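Local coordinates for endoglucanase (Thermotoga maritima, PDB 1VHO), which is probably a metal-dependent aminopeptidase of the M42 family, thought to bind two divalent metal cations per subunit, despite its name, at residues A[262-265]-A[266-269]; A[138-141]-A[142-145]. One frame throughout, in Å; residues are numbered along the deposited sequence.

Contact 1 (A[262-265]-A[266-269]); sequences IIEI and AKKH. With SO4 (sulfate ion), chain D.
His269 and Ile265 meet one helical turn apart at the C-terminal end of helix 256-268. Four backbone hydrogen bonds run from residue i+4 back to residue i. Ala266 N donates to Ile262 O at 2.9 Å, and Lys267 N to Ile263 O. Lys268 N donates to Glu264 O. His269 N closes the series on Ile265 O at 3.0 Å. His269 is the first residue to leave helical backbone angles.

The apolar contacts are modest. Ile265 and His269 lie side by side and point the same way. The CG2 branch of Ile265 stands 4.1 Å from CD2 of His269. Ile262 and Ile265 face helix 317-333, on Leu326 and Leu329.

The polar contacts hold the ring from two sides. With CG anti to its own carbonyl carbon (chi1 -66°), the imidazole lies back beside the last turn. CD2 of His269 lies 3.4 Å from Ile265 O, which meets the ring at its edge, in plane. ND1 of His269 gives a very short hydrogen bond, 2.5 Å, to O2 of the sulfate. Arg325 also binds this sulfate. NE2 bonds Glu333, which forms a salt bridge with Lys268 as well. An alanine in place of His269 would probably leave the sulfate without one of its donors and Glu333 with one partner fewer.

Glu264 and Lys267 run alongside each other. OE1 of Glu264 is 3.9 Å from CD of Lys267. Glu264 OE1 and Lys267 NZ are 4.9 Å apart, so the charged atoms do not touch. OE2 of Glu264 instead bonds Gln260.

This is a regular alpha-helical C-terminal turn, within the beta-alpha-beta unit of strand 247-249, helix 256-268 and strand 274-276.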
loop_
_atom_site.group_PDB
_atom_site.type_symbol
_atom_site.label_atom_id
_atom_site.label_comp_id
_atom_site.label_asym_id
_atom_site.label_seq_id
_atom_site.Cartn_x
_atom_site.Cartn_y
_atom_site.Cartn_z
ATOM N N ILE A 262 -21.793 8.414 1.072
ATOM C CA ILE A 262 -20.892 7.913 0.011
ATOM C C ILE A 262 -21.617 6.929 -0.860
ATOM O O ILE A 262 -21.549 6.907 -2.104
ATOM C CB ILE A 262 -19.614 7.289 0.628
ATOM C CG1 ILE A 262 -18.772 8.313 1.368
ATOM C CG2 ILE A 262 -18.815 6.557 -0.448
ATOM C CD1 ILE A 262 -17.621 7.729 2.215
ATOM N N ILE A 263 -22.394 6.025 -0.205
ATOM C CA ILE A 263 -23.189 5.040 -0.952
ATOM C C ILE A 263 -24.188 5.709 -1.875
ATOM O O ILE A 263 -24.375 5.285 -3.028
ATOM C CB ILE A 263 -23.906 4.130 0.079
ATOM C CG1 ILE A 263 -22.869 3.187 0.729
ATOM C CG2 ILE A 263 -25.076 3.356 -0.520
ATOM C CD1 ILE A 263 -23.478 2.365 1.874
ATOM N N GLU A 264 -24.826 6.793 -1.434
ATOM C CA GLU A 264 -25.790 7.477 -2.307
ATOM C C GLU A 264 -25.103 8.099 -3.522
ATOM O O GLU A 264 -25.704 8.141 -4.607
ATOM C CB GLU A 264 -26.587 8.559 -1.585
ATOM C CG GLU A 264 -27.367 8.084 -0.358
ATOM C CD GLU A 264 -28.412 7.028 -0.659
ATOM O OE1 GLU A 264 -28.824 6.845 -1.831
ATOM O OE2 GLU A 264 -28.852 6.336 0.308
ATOM N N ILE A 265 -23.873 8.571 -3.332
ATOM C CA ILE A 265 -23.147 9.154 -4.497
ATOM C C ILE A 265 -22.821 8.040 -5.456
ATOM O O ILE A 265 -22.961 8.118 -6.673
ATOM C CB ILE A 265 -21.884 9.869 -3.996
ATOM C CG1 ILE A 265 -22.335 11.183 -3.333
ATOM C CG2 ILE A 265 -20.931 10.194 -5.177
ATOM C CD1 ILE A 265 -21.354 11.835 -2.416
ATOM N N ALA A 266 -22.376 6.873 -4.893
ATOM C CA ALA A 266 -22.064 5.760 -5.811
ATOM C C ALA A 266 -23.288 5.350 -6.605
ATOM O O ALA A 266 -23.243 4.986 -7.791
ATOM C CB ALA A 266 -21.519 4.569 -5.004
ATOM N N LYS A 267 -24.426 5.317 -5.886
ATOM C CA LYS A 267 -25.681 4.914 -6.567
ATOM C C LYS A 267 -26.037 5.871 -7.700
ATOM O O LYS A 267 -26.312 5.471 -8.852
ATOM C CB LYS A 267 -26.789 4.930 -5.499
ATOM C CG LYS A 267 -28.093 4.344 -6.027
ATOM C CD LYS A 267 -29.262 4.695 -5.094
ATOM C CE LYS A 267 -30.531 4.094 -5.741
ATOM N NZ LYS A 267 -31.688 4.198 -4.812
ATOM N N LYS A 268 -25.951 7.157 -7.436
ATOM C CA LYS A 268 -26.282 8.169 -8.476
ATOM C C LYS A 268 -25.345 8.081 -9.660
ATOM O O LYS A 268 -25.739 8.251 -10.805
ATOM C CB LYS A 268 -26.261 9.571 -7.877
ATOM C CG LYS A 268 -26.323 10.704 -8.903
ATOM C CD LYS A 268 -26.323 12.067 -8.199
ATOM C CE LYS A 268 -26.257 13.186 -9.229
ATOM N NZ LYS A 268 -25.672 14.452 -8.686
ATOM N N HIS A 269 -24.051 7.791 -9.417
ATOM C CA HIS A 269 -23.085 7.682 -10.485
ATOM C C HIS A 269 -22.785 6.294 -10.969
ATOM O O HIS A 269 -21.806 6.122 -11.692
ATOM C CB HIS A 269 -21.783 8.418 -10.060
ATOM C CG HIS A 269 -22.100 9.886 -9.939
ATOM N ND1 HIS A 269 -22.004 10.709 -11.061
ATOM C CD2 HIS A 269 -22.531 10.658 -8.914
ATOM C CE1 HIS A 269 -22.363 11.932 -10.705
ATOM N NE2 HIS A 269 -22.684 11.922 -9.430
HETATM S S SO4 D . -19.719 10.267 -13.910
HETATM O O1 SO4 D . -19.853 9.607 -15.268
HETATM O O2 SO4 D . -20.928 9.854 -13.129
HETATM O O3 SO4 D . -18.445 9.821 -13.280
HETATM O O4 SO4 D . -19.716 11.753 -14.109
#

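Contact 2 (A[138-141]-A[142-145]). With SO4 (sulfate ion), chain E.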
loop_
_atom_site.group_PDB
_atom_site.type_symbol
_atom_site.label_atom_id
_atom_site.label_comp_id
_atom_site.label_asym_id
_atom_site.label_seq_id
_atom_site.Cartn_x
_atom_site.Cartn_y
_atom_site.Cartn_z
ATOM N N VAL A 138 20.097 -16.862 3.155
ATOM C CA VAL A 138 20.506 -16.959 1.751
ATOM C C VAL A 138 21.928 -17.530 1.790
ATOM O O VAL A 138 22.608 -17.307 2.822
ATOM C CB VAL A 138 20.432 -15.689 0.934
ATOM C CG1 VAL A 138 18.942 -15.318 0.748
ATOM C CG2 VAL A 138 21.230 -14.523 1.490
ATOM N N ASP A 139 22.271 -18.336 0.809
ATOM C CA ASP A 139 23.593 -18.965 0.701
ATOM C C ASP A 139 24.507 -17.987 -0.039
ATOM O O ASP A 139 24.341 -17.767 -1.246
ATOM C CB ASP A 139 23.456 -20.307 -0.029
ATOM C CG ASP A 139 24.733 -21.145 -0.065
ATOM O OD1 ASP A 139 25.833 -20.561 -0.081
ATOM O OD2 ASP A 139 24.582 -22.381 -0.139
ATOM N N LEU A 140 25.420 -17.366 0.675
ATOM C CA LEU A 140 26.368 -16.375 0.175
ATOM C C LEU A 140 27.305 -16.839 -0.903
ATOM O O LEU A 140 27.785 -16.024 -1.713
ATOM C CB LEU A 140 27.192 -15.810 1.332
ATOM C CG LEU A 140 26.720 -14.541 2.035
ATOM C CD1 LEU A 140 25.233 -14.274 1.875
ATOM C CD2 LEU A 140 27.104 -14.609 3.509
ATOM N N SER A 141 27.534 -18.157 -1.037
ATOM C CA SER A 141 28.418 -18.648 -2.080
ATOM C C SER A 141 27.768 -18.453 -3.442
ATOM O O SER A 141 28.445 -18.635 -4.460
ATOM C CB SER A 141 28.782 -20.121 -1.831
ATOM O OG SER A 141 27.647 -20.908 -2.042
ATOM N N LEU A 142 26.469 -18.173 -3.501
ATOM C CA LEU A 142 25.734 -17.923 -4.712
ATOM C C LEU A 142 25.748 -16.446 -5.114
ATOM O O LEU A 142 25.267 -16.136 -6.210
ATOM C CB LEU A 142 24.269 -18.371 -4.601
ATOM C CG LEU A 142 24.075 -19.894 -4.467
ATOM C CD1 LEU A 142 22.652 -20.274 -4.168
ATOM C CD2 LEU A 142 24.574 -20.636 -5.700
ATOM N N CYS A 143 26.243 -15.534 -4.297
ATOM C CA CYS A 143 26.230 -14.134 -4.701
ATOM C C CYS A 143 27.467 -13.744 -5.506
ATOM O O CYS A 143 28.534 -14.304 -5.354
ATOM C CB CYS A 143 26.120 -13.138 -3.551
ATOM S SG CYS A 143 25.140 -13.586 -2.164
ATOM N N GLU A 144 27.271 -12.631 -6.224
ATOM C CA GLU A 144 28.356 -12.119 -7.063
ATOM C C GLU A 144 29.498 -11.624 -6.197
ATOM O O GLU A 144 30.658 -11.988 -6.411
ATOM C CB GLU A 144 27.814 -11.019 -7.976
ATOM C CG GLU A 144 26.720 -11.556 -8.912
ATOM C CD GLU A 144 27.264 -12.676 -9.785
ATOM O OE1 GLU A 144 26.654 -13.771 -9.786
ATOM O OE2 GLU A 144 28.307 -12.465 -10.436
ATOM N N ARG A 145 29.173 -10.736 -5.278
ATOM C CA ARG A 145 30.108 -10.145 -4.352
ATOM C C ARG A 145 29.494 -10.184 -2.950
ATOM O O ARG A 145 28.427 -10.774 -2.755
ATOM C CB ARG A 145 30.481 -8.710 -4.690
ATOM C CG ARG A 145 30.514 -8.268 -6.112
ATOM C CD ARG A 145 31.723 -7.538 -6.567
ATOM N NE ARG A 145 32.350 -6.571 -5.685
ATOM C CZ ARG A 145 32.914 -5.454 -6.170
ATOM N NH1 ARG A 145 32.882 -5.230 -7.483
ATOM N NH2 ARG A 145 33.489 -4.577 -5.368
HETATM S S SO4 E . 32.885 -6.857 -1.880
HETATM O O1 SO4 E . 31.855 -6.900 -2.963
HETATM O O2 SO4 E . 32.220 -6.502 -0.583
HETATM O O3 SO4 E . 33.532 -8.200 -1.779
HETATM O O4 SO4 E . 33.909 -5.822 -2.229
HETATM O O HOH W 1 29.227 -16.921 -6.257
#
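Leu140 and Cys143 meet through Leu140 CD1 and Cys143 SG, 4.1 Å apart, where the chain turns after strand 137-139. Cys143 carries SG anti to its carbonyl carbon (chi1 -35°), which brings the sulfur back over Leu140, 3.8 Å from its CA. Leu142 sets its CB 3.4 Å from Asp139 O.

Two backbone bonds close this short 3-10 turn. Leu142 N donates to Asp139 O, and Cys143 N to Leu140 O at 3.0 Å.

Asp139 folds its carboxylate over the start of the turn. Asp139 OD1 accepts from Ser141 N on its anti side at 3.1 Å, an Asx turn. Asp139 OD1 also accepts from Ser141 OG at 2.7 Å, from above the carboxylate plane, and Gln81 is a third donor. OD2 bonds Ala118 N. A water donates to both Ser141 O and Cys143 O.

Arg145 points away from the turn. Its NE bonds O1 of a sulfate, though the place of that oxygen is less sure, and NH2 makes a weak bond to O4.

The Asp139 carboxylate is buried, and its several donors probably stabilise it as an anion. Cys143 SG is linked covalently to a cacodylate arsenic, which implies that reagent could reach this thiol.

How the contacts relate
Contacts 1 and 2 are separate local turns on opposite sides of the chain's centre. Their centres are 55 Å apart, and their nearest atoms about 43 Å. Along the chain they follow in series, with residues 138-145 well before 262-269. Contact 2 leaves an outermost strand of the six-stranded antiparallel sheet. Contact 1 belongs to a helix joining two strands of the eight-stranded mixed sheet. Both lie away from the predicted metal site, which includes His67, Asp172 and Asp227. Each has a sulfate nearby, probably from the crystallisation liquor: one is held with help from Arg325, the other from Gly146 N. Neither sulfate marks the predicted catalytic centre.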